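Local coordinates for protein cyclin homolog (Herpesvirus saimiri, PDB 2F2C) that modulates the host cell cycle as a viral cyclin of the D subfamily and may promote T-cell transformation and rapid proliferation during latent infection, at residues D154-L159 with E175-T180; P171-A176 with L204-T209; T38-I43 with V47-R52. One frame throughout, in Å; residues are numbered along the deposited sequence.

Interaction 1 of 3, residues D154-L159 with E175-T180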
# COMPACT_ATOMS: atom_id res chain seq x y z
N ASP A 154 -0.61 -8.46 -8.98
CA ASP A 154 -0.59 -8.68 -7.54
C ASP A 154 -0.80 -10.15 -7.21
O ASP A 154 -0.51 -10.59 -6.08
CB ASP A 154 -1.70 -7.90 -6.82
CG ASP A 154 -1.60 -6.37 -6.97
OD1 ASP A 154 -0.54 -5.77 -6.65
OD2 ASP A 154 -2.60 -5.69 -7.34
N PHE A 155 -1.34 -10.91 -8.16
CA PHE A 155 -1.65 -12.31 -7.91
C PHE A 155 -0.46 -13.23 -8.01
O PHE A 155 -0.45 -14.26 -7.34
CB PHE A 155 -2.73 -12.82 -8.85
CG PHE A 155 -4.12 -12.56 -8.38
CD1 PHE A 155 -4.78 -11.39 -8.75
CD2 PHE A 155 -4.78 -13.48 -7.59
CE1 PHE A 155 -6.07 -11.15 -8.33
CE2 PHE A 155 -6.07 -13.24 -7.17
CZ PHE A 155 -6.71 -12.07 -7.52
N LEU A 156 0.54 -12.88 -8.83
CA LEU A 156 1.71 -13.76 -9.11
C LEU A 156 2.23 -14.61 -7.95
O LEU A 156 2.28 -15.83 -8.04
CB LEU A 156 2.86 -12.96 -9.70
CG LEU A 156 2.63 -12.54 -11.15
CD1 LEU A 156 3.54 -11.38 -11.45
CD2 LEU A 156 2.87 -13.70 -12.12
N ILE A 157 2.59 -13.96 -6.86
CA ILE A 157 3.25 -14.68 -5.79
C ILE A 157 2.28 -15.53 -4.97
O ILE A 157 2.59 -16.71 -4.73
CB ILE A 157 4.12 -13.73 -4.92
CG1 ILE A 157 5.21 -13.08 -5.79
CG2 ILE A 157 4.71 -14.47 -3.71
CD1 ILE A 157 6.36 -14.03 -6.15
N PRO A 158 1.16 -14.96 -4.50
CA PRO A 158 0.12 -15.77 -3.86
C PRO A 158 -0.29 -17.02 -4.66
O PRO A 158 -0.52 -18.08 -4.06
CB PRO A 158 -1.05 -14.79 -3.74
CG PRO A 158 -0.39 -13.51 -3.54
CD PRO A 158 0.83 -13.52 -4.44
N LEU A 159 -0.35 -16.92 -5.99
CA LEU A 159 -0.65 -18.11 -6.79
C LEU A 159 0.48 -19.13 -6.72
O LEU A 159 0.21 -20.32 -6.50
CB LEU A 159 -0.99 -17.77 -8.25
CG LEU A 159 -2.31 -17.04 -8.46
CD1 LEU A 159 -2.57 -16.86 -9.94
CD2 LEU A 159 -3.44 -17.79 -7.79
N GLU A 175 9.87 -12.65 -12.50
CA GLU A 175 10.50 -11.84 -13.53
C GLU A 175 9.89 -12.06 -14.92
O GLU A 175 9.42 -11.11 -15.55
CB GLU A 175 12.01 -12.11 -13.52
CG GLU A 175 12.87 -11.13 -14.31
CD GLU A 175 12.38 -9.69 -14.22
OE1 GLU A 175 12.23 -9.15 -13.07
OE2 GLU A 175 12.13 -9.09 -15.30
N ALA A 176 9.89 -13.31 -15.38
CA ALA A 176 9.31 -13.67 -16.67
C ALA A 176 7.78 -13.42 -16.74
O ALA A 176 7.28 -12.83 -17.72
CB ALA A 176 9.62 -15.12 -17.01
N ALA A 177 7.05 -13.86 -15.73
CA ALA A 177 5.60 -13.77 -15.79
C ALA A 177 5.05 -12.35 -15.75
O ALA A 177 4.06 -12.06 -16.42
CB ALA A 177 4.94 -14.67 -14.75
N SER A 178 5.68 -11.46 -14.98
CA SER A 178 5.22 -10.05 -14.97
C SER A 178 5.50 -9.36 -16.32
O SER A 178 4.68 -8.56 -16.78
CB SER A 178 5.77 -9.24 -13.79
OG SER A 178 7.17 -9.32 -13.63
N THR A 179 6.63 -9.68 -16.94
CA THR A 179 6.94 -9.15 -18.26
C THR A 179 5.85 -9.60 -19.22
O THR A 179 5.26 -8.78 -19.93
CB THR A 179 8.30 -9.65 -18.76
OG1 THR A 179 9.31 -9.33 -17.80
CG2 THR A 179 8.72 -8.88 -20.00
N THR A 180 5.58 -10.91 -19.22
CA THR A 180 4.50 -11.51 -20.00
C THR A 180 3.12 -10.88 -19.72
O THR A 180 2.38 -10.54 -20.66
CB THR A 180 4.47 -13.02 -19.72
OG1 THR A 180 5.74 -13.59 -20.06
CG2 THR A 180 3.47 -13.72 -20.64
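No flat group lies between Leu-156 and its two partners, Ala-177 and Ser-178; no ring face or edge is used across the contact, which is made by the two methyls of one leucine fork. CG of Leu-156 is anti to the carbonyl carbon (chi1 -74°), and this turns the fork toward helix 170-184. There it straddles neighbouring residues: CD2 meets CB of Ala-177 at 3.5 Å, while CD1 reaches CB of Ser-178 at 3.9 Å. Small side chains suit this surface of the helix, because a bulky leucine can then come close to its backbone, and the CA atoms of Leu-156 and Ala-177 are 7.7 Å apart. Ser-178 is met at its CB, with its CA close behind; its hydroxyl folds back to the carbonyl of Tyr-174 in the same helix, so a polar group is accommodated in a buried place. Leu-156 also packs on Tyr-174 and Ile-181 of helix 170-184 and on Cys-199 of helix 195-208. Such apolar packing of a leucine against small residues of a neighbouring helix belongs to the interior of the all-helical cyclin fold.

Interaction 2 of 3, residues P171-A176 with L204-T209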
# COMPACT_ATOMS: atom_id res chain seq x y z
N PRO A 171 12.02 -15.58 -7.84
CA PRO A 171 12.77 -14.57 -8.60
C PRO A 171 12.59 -14.70 -10.12
O PRO A 171 12.02 -13.81 -10.74
CB PRO A 171 14.21 -14.84 -8.21
CG PRO A 171 14.13 -15.37 -6.84
CD PRO A 171 12.86 -16.17 -6.78
N GLN A 172 13.03 -15.81 -10.71
CA GLN A 172 12.95 -15.98 -12.16
C GLN A 172 11.50 -16.01 -12.67
O GLN A 172 11.19 -15.44 -13.73
CB GLN A 172 13.74 -17.22 -12.61
CG GLN A 172 13.03 -18.56 -12.29
CD GLN A 172 13.84 -19.82 -12.62
OE1 GLN A 172 15.07 -19.84 -12.52
NE2 GLN A 172 13.13 -20.89 -12.99
N LEU A 173 10.61 -16.66 -11.92
CA LEU A 173 9.24 -16.89 -12.40
C LEU A 173 8.54 -15.57 -12.38
O LEU A 173 7.89 -15.20 -13.35
CB LEU A 173 8.52 -17.90 -11.50
CG LEU A 173 7.73 -19.05 -12.14
CD1 LEU A 173 8.53 -19.73 -13.23
CD2 LEU A 173 7.35 -20.07 -11.08
N TYR A 174 8.73 -14.85 -11.28
CA TYR A 174 8.15 -13.54 -11.10
C TYR A 174 8.56 -12.66 -12.26
O TYR A 174 7.73 -12.01 -12.89
CB TYR A 174 8.61 -12.89 -9.78
CG TYR A 174 7.80 -11.67 -9.49
CD1 TYR A 174 6.57 -11.80 -8.88
CD2 TYR A 174 8.20 -10.40 -9.91
CE1 TYR A 174 5.78 -10.72 -8.63
CE2 TYR A 174 7.41 -9.30 -9.67
CZ TYR A 174 6.19 -9.48 -9.03
OH TYR A 174 5.32 -8.45 -8.77
N GLU A 175 9.87 -12.65 -12.50
CA GLU A 175 10.50 -11.84 -13.53
C GLU A 175 9.89 -12.06 -14.92
O GLU A 175 9.42 -11.11 -15.55
CB GLU A 175 12.01 -12.11 -13.52
CG GLU A 175 12.87 -11.13 -14.31
CD GLU A 175 12.38 -9.69 -14.22
OE1 GLU A 175 12.23 -9.15 -13.07
OE2 GLU A 175 12.13 -9.09 -15.30
N ALA A 176 9.89 -13.31 -15.38
CA ALA A 176 9.31 -13.67 -16.67
C ALA A 176 7.78 -13.42 -16.74
O ALA A 176 7.28 -12.83 -17.72
CB ALA A 176 9.62 -15.12 -17.01
N LEU A 204 1.06 -19.71 -16.50
CA LEU A 204 1.05 -20.94 -17.26
C LEU A 204 1.90 -20.82 -18.51
O LEU A 204 2.69 -21.72 -18.80
CB LEU A 204 -0.38 -21.35 -17.63
CG LEU A 204 -1.25 -21.83 -16.47
CD1 LEU A 204 -2.72 -21.74 -16.86
CD2 LEU A 204 -0.87 -23.23 -16.00
N THR A 205 1.75 -19.70 -19.22
CA THR A 205 2.54 -19.41 -20.42
C THR A 205 4.01 -19.51 -20.12
O THR A 205 4.76 -20.19 -20.84
CB THR A 205 2.25 -17.98 -20.90
OG1 THR A 205 0.84 -17.74 -20.85
CG2 THR A 205 2.62 -17.82 -22.39
N THR A 206 4.42 -18.83 -19.04
CA THR A 206 5.79 -18.79 -18.61
C THR A 206 6.32 -20.19 -18.30
O THR A 206 7.30 -20.63 -18.91
CB THR A 206 5.90 -17.86 -17.39
OG1 THR A 206 5.59 -16.52 -17.79
CG2 THR A 206 7.33 -17.78 -16.86
N ILE A 207 5.65 -20.89 -17.38
CA ILE A 207 5.99 -22.28 -17.02
C ILE A 207 6.20 -23.21 -18.24
O ILE A 207 7.10 -24.06 -18.24
CB ILE A 207 4.95 -22.87 -16.04
CG1 ILE A 207 5.02 -22.18 -14.68
CG2 ILE A 207 5.17 -24.36 -15.84
CD1 ILE A 207 3.80 -22.45 -13.82
N GLU A 208 5.37 -23.03 -19.27
CA GLU A 208 5.53 -23.74 -20.53
C GLU A 208 6.85 -23.40 -21.27
O GLU A 208 7.77 -24.23 -21.29
CB GLU A 208 4.31 -23.48 -21.41
CG GLU A 208 4.17 -24.38 -22.63
CD GLU A 208 3.17 -23.83 -23.61
OE1 GLU A 208 2.64 -24.60 -24.44
OE2 GLU A 208 2.91 -22.60 -23.57
N THR A 209 6.95 -22.21 -21.88
CA THR A 209 8.18 -21.81 -22.58
C THR A 209 9.28 -21.55 -21.57
O THR A 209 9.26 -20.55 -20.86
CB THR A 209 7.98 -20.57 -23.45
OG1 THR A 209 7.21 -19.61 -22.72
CG2 THR A 209 7.10 -20.89 -24.68
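Thr-206 brings both of its branches to helix 170-184: CG2 lies 3.5 Å from CB of Ala-176, a meeting of one methyl with another, and OG1 rests against the backbone, 3.9 Å from C of Ala-176, without bonding to it. The same CG2 touches CD1 of Leu-173 more loosely, at 4.3 Å, so the threonine methyl serves two residues one turn apart on the opposing helix. Leu-173 does not start out pointing at its partner, but its branch curves round to reach it. The smallness of Ala-176 is what permits the close approach, its CA lying 6.5 Å from that of Thr-206.

The rotation of Thr-206 sets both branches. With CG2 anti to the backbone N, OG1 stands beside that N and donates back to Gly-202 O within helix 195-208. One helix residue earlier, OG1 of Thr-205 is bonded in the same manner to Gly-201 O. Near the helix end, Thr-205 O receives two donors, Thr-209 N at 3.2 Å and Thr-209 OG1 at 3.1 Å, the hydroxyl coming from 39° out of the carbonyl plane. Thr-209 is the first residue to leave helical geometry, and this double grip ties it to the last turn.

This is close packing of helix 170-184 on helix 195-208 within the all-helical cyclin fold. Its chemistry is van der Waals contact by both branches of a threonine: the hydroxyl's hydrogen bond stays in its own helix while its oxygen still packs on the neighbour, which imposes little directional demand.

Interaction 3 of 3, residues T38-I43 with V47-R52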
# COMPACT_ATOMS: atom_id res chain seq x y z
N THR A 38 -18.40 -5.07 -19.73
CA THR A 38 -18.93 -5.86 -20.84
C THR A 38 -18.28 -5.41 -22.16
O THR A 38 -17.81 -6.24 -22.94
CB THR A 38 -20.48 -5.80 -20.93
OG1 THR A 38 -20.90 -4.45 -21.17
CG2 THR A 38 -21.15 -6.20 -19.60
N SER A 39 -18.26 -4.10 -22.38
CA SER A 39 -17.80 -3.54 -23.65
C SER A 39 -16.78 -2.41 -23.47
O SER A 39 -17.12 -1.32 -23.01
CB SER A 39 -18.98 -3.03 -24.46
OG SER A 39 -18.50 -2.49 -25.67
N LEU A 40 -15.53 -2.68 -23.86
CA LEU A 40 -14.43 -1.77 -23.58
C LEU A 40 -14.59 -0.42 -24.27
O LEU A 40 -14.82 -0.37 -25.48
CB LEU A 40 -13.10 -2.42 -23.96
CG LEU A 40 -11.82 -1.67 -23.58
CD1 LEU A 40 -11.68 -1.59 -22.07
CD2 LEU A 40 -10.64 -2.38 -24.21
N TRP A 41 -14.45 0.65 -23.47
CA TRP A 41 -14.49 2.05 -23.94
C TRP A 41 -15.81 2.47 -24.57
O TRP A 41 -15.86 3.42 -25.35
CB TRP A 41 -13.32 2.34 -24.90
CG TRP A 41 -11.98 2.58 -24.22
CD1 TRP A 41 -11.60 2.14 -22.98
CD2 TRP A 41 -10.86 3.29 -24.77
NE1 TRP A 41 -10.31 2.56 -22.71
CE2 TRP A 41 -9.83 3.26 -23.79
CE3 TRP A 41 -10.62 3.97 -25.97
CZ2 TRP A 41 -8.59 3.87 -23.99
CZ3 TRP A 41 -9.38 4.58 -26.16
CH2 TRP A 41 -8.38 4.52 -25.18
N GLU A 42 -16.89 1.76 -24.22
CA GLU A 42 -18.21 1.89 -24.87
C GLU A 42 -18.81 3.30 -24.85
O GLU A 42 -19.52 3.68 -25.77
CB GLU A 42 -19.18 0.88 -24.30
N ILE A 43 -18.51 4.06 -23.80
CA ILE A 43 -19.03 5.42 -23.60
C ILE A 43 -18.38 6.44 -24.53
O ILE A 43 -18.68 7.63 -24.45
CB ILE A 43 -18.81 5.81 -22.10
CG1 ILE A 43 -19.85 5.11 -21.23
CG2 ILE A 43 -18.88 7.34 -21.89
CD1 ILE A 43 -19.31 4.62 -19.90
N VAL A 47 -12.34 8.38 -30.06
CA VAL A 47 -11.34 7.33 -29.84
C VAL A 47 -11.93 5.92 -29.87
O VAL A 47 -13.01 5.68 -29.31
CB VAL A 47 -10.57 7.58 -28.51
CG1 VAL A 47 -10.11 9.03 -28.42
CG2 VAL A 47 -11.43 7.24 -27.29
N THR A 48 -11.24 4.99 -30.53
CA THR A 48 -11.68 3.59 -30.53
C THR A 48 -10.67 2.67 -29.86
O THR A 48 -9.70 3.12 -29.24
CB THR A 48 -12.00 3.07 -31.96
OG1 THR A 48 -10.78 2.78 -32.65
CG2 THR A 48 -12.69 4.14 -32.83
N VAL A 49 -10.92 1.37 -29.98
CA VAL A 49 -10.10 0.37 -29.33
C VAL A 49 -8.76 0.31 -30.02
O VAL A 49 -7.74 0.13 -29.38
CB VAL A 49 -10.77 -1.00 -29.34
CG1 VAL A 49 -9.98 -1.99 -28.50
CG2 VAL A 49 -12.16 -0.89 -28.76
N ASP A 50 -8.76 0.49 -31.34
CA ASP A 50 -7.51 0.57 -32.09
C ASP A 50 -6.62 1.66 -31.52
O ASP A 50 -5.43 1.43 -31.35
CB ASP A 50 -7.76 0.80 -33.59
CG ASP A 50 -8.70 -0.23 -34.20
OD1 ASP A 50 -8.90 -0.19 -35.45
OD2 ASP A 50 -9.31 -1.10 -33.54
N ASN A 51 -7.18 2.83 -31.19
CA ASN A 51 -6.40 3.89 -30.54
C ASN A 51 -5.80 3.42 -29.24
O ASN A 51 -4.63 3.66 -28.97
CB ASN A 51 -7.23 5.14 -30.26
CG ASN A 51 -7.96 5.64 -31.47
OD1 ASN A 51 -8.96 5.07 -31.89
ND2 ASN A 51 -7.47 6.74 -32.03
N ARG A 52 -6.61 2.75 -28.42
CA ARG A 52 -6.13 2.21 -27.16
C ARG A 52 -4.81 1.43 -27.33
O ARG A 52 -3.84 1.69 -26.60
CB ARG A 52 -7.20 1.34 -26.51
CG ARG A 52 -6.91 0.96 -25.06
CD ARG A 52 -7.99 0.10 -24.45
NE ARG A 52 -7.64 -0.43 -23.14
CZ ARG A 52 -7.25 -1.67 -22.90
NH1 ARG A 52 -7.13 -2.54 -23.90
NH2 ARG A 52 -6.97 -2.05 -21.66
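Leu-40 and Trp-41 swing toward Arg-52 by different torsions: the leucine CG is anti to its own backbone N (chi1 -174°), whereas the tryptophan CG is anti to the carbonyl carbon (chi1 -79°). Both sit at the centre of a type II turn running from Ser-39 to Glu-42, Trp-41 in its third place with positive phi. The extended aliphatic chain of Arg-52 lies over one face of the indole. Its CB stands 3.8 Å from the centroid of the six-membered ring of Trp-41, a CH-pi contact, and its CG is 3.5 Å from CZ2 of Trp-41. The guanidinium is turned 81° from the ring, and CD2 of Leu-40 rests over one of its faces, 3.5 Å from NH1 of Arg-52. An arginine suits this place because its long apolar stem can cover the indole while its charged end goes on to Asp-81 in helix 72-83; that carboxylate also accepts from NE1 of Trp-41, so one aspartate holds both. The loop is thus fastened to the first turn of helix 49-65 in the N-terminal cyclin domain. Thr-48 and Asn-51 form the capping box that starts this helix: OD1 of Asn-51 accepts from Thr-48 N at 2.7 Å and, in the carbonyl plane, from Thr-48 OG1. Just before the cap, CG2 of Val-47 meets CZ3 of Trp-41 at 3.5 Å.

Overall arrangement
Interactions 1 and 2 are neighbours, their centres about 8 Å apart, and both use helix 170-184: Leu-156 packs on Ala-177 and Ser-178, while Thr-206 packs on Leu-173 and Ala-176 and also reaches Ala-177, its OG1 3.4 Å from CA of that alanine. Both are buried helix-to-helix joints of aliphatic groups against small residues, with their hydroxyls satisfied inside their own helices. Interaction 3 lies on the opposite side of the chain's centre, with its centre about 27 and 30 Å from those of interactions 1 and 2, and belongs to the N-terminal cyclin domain. Partly buried, it fastens a loop to a helix start, with a buried indole at its heart and an arginine laid across it.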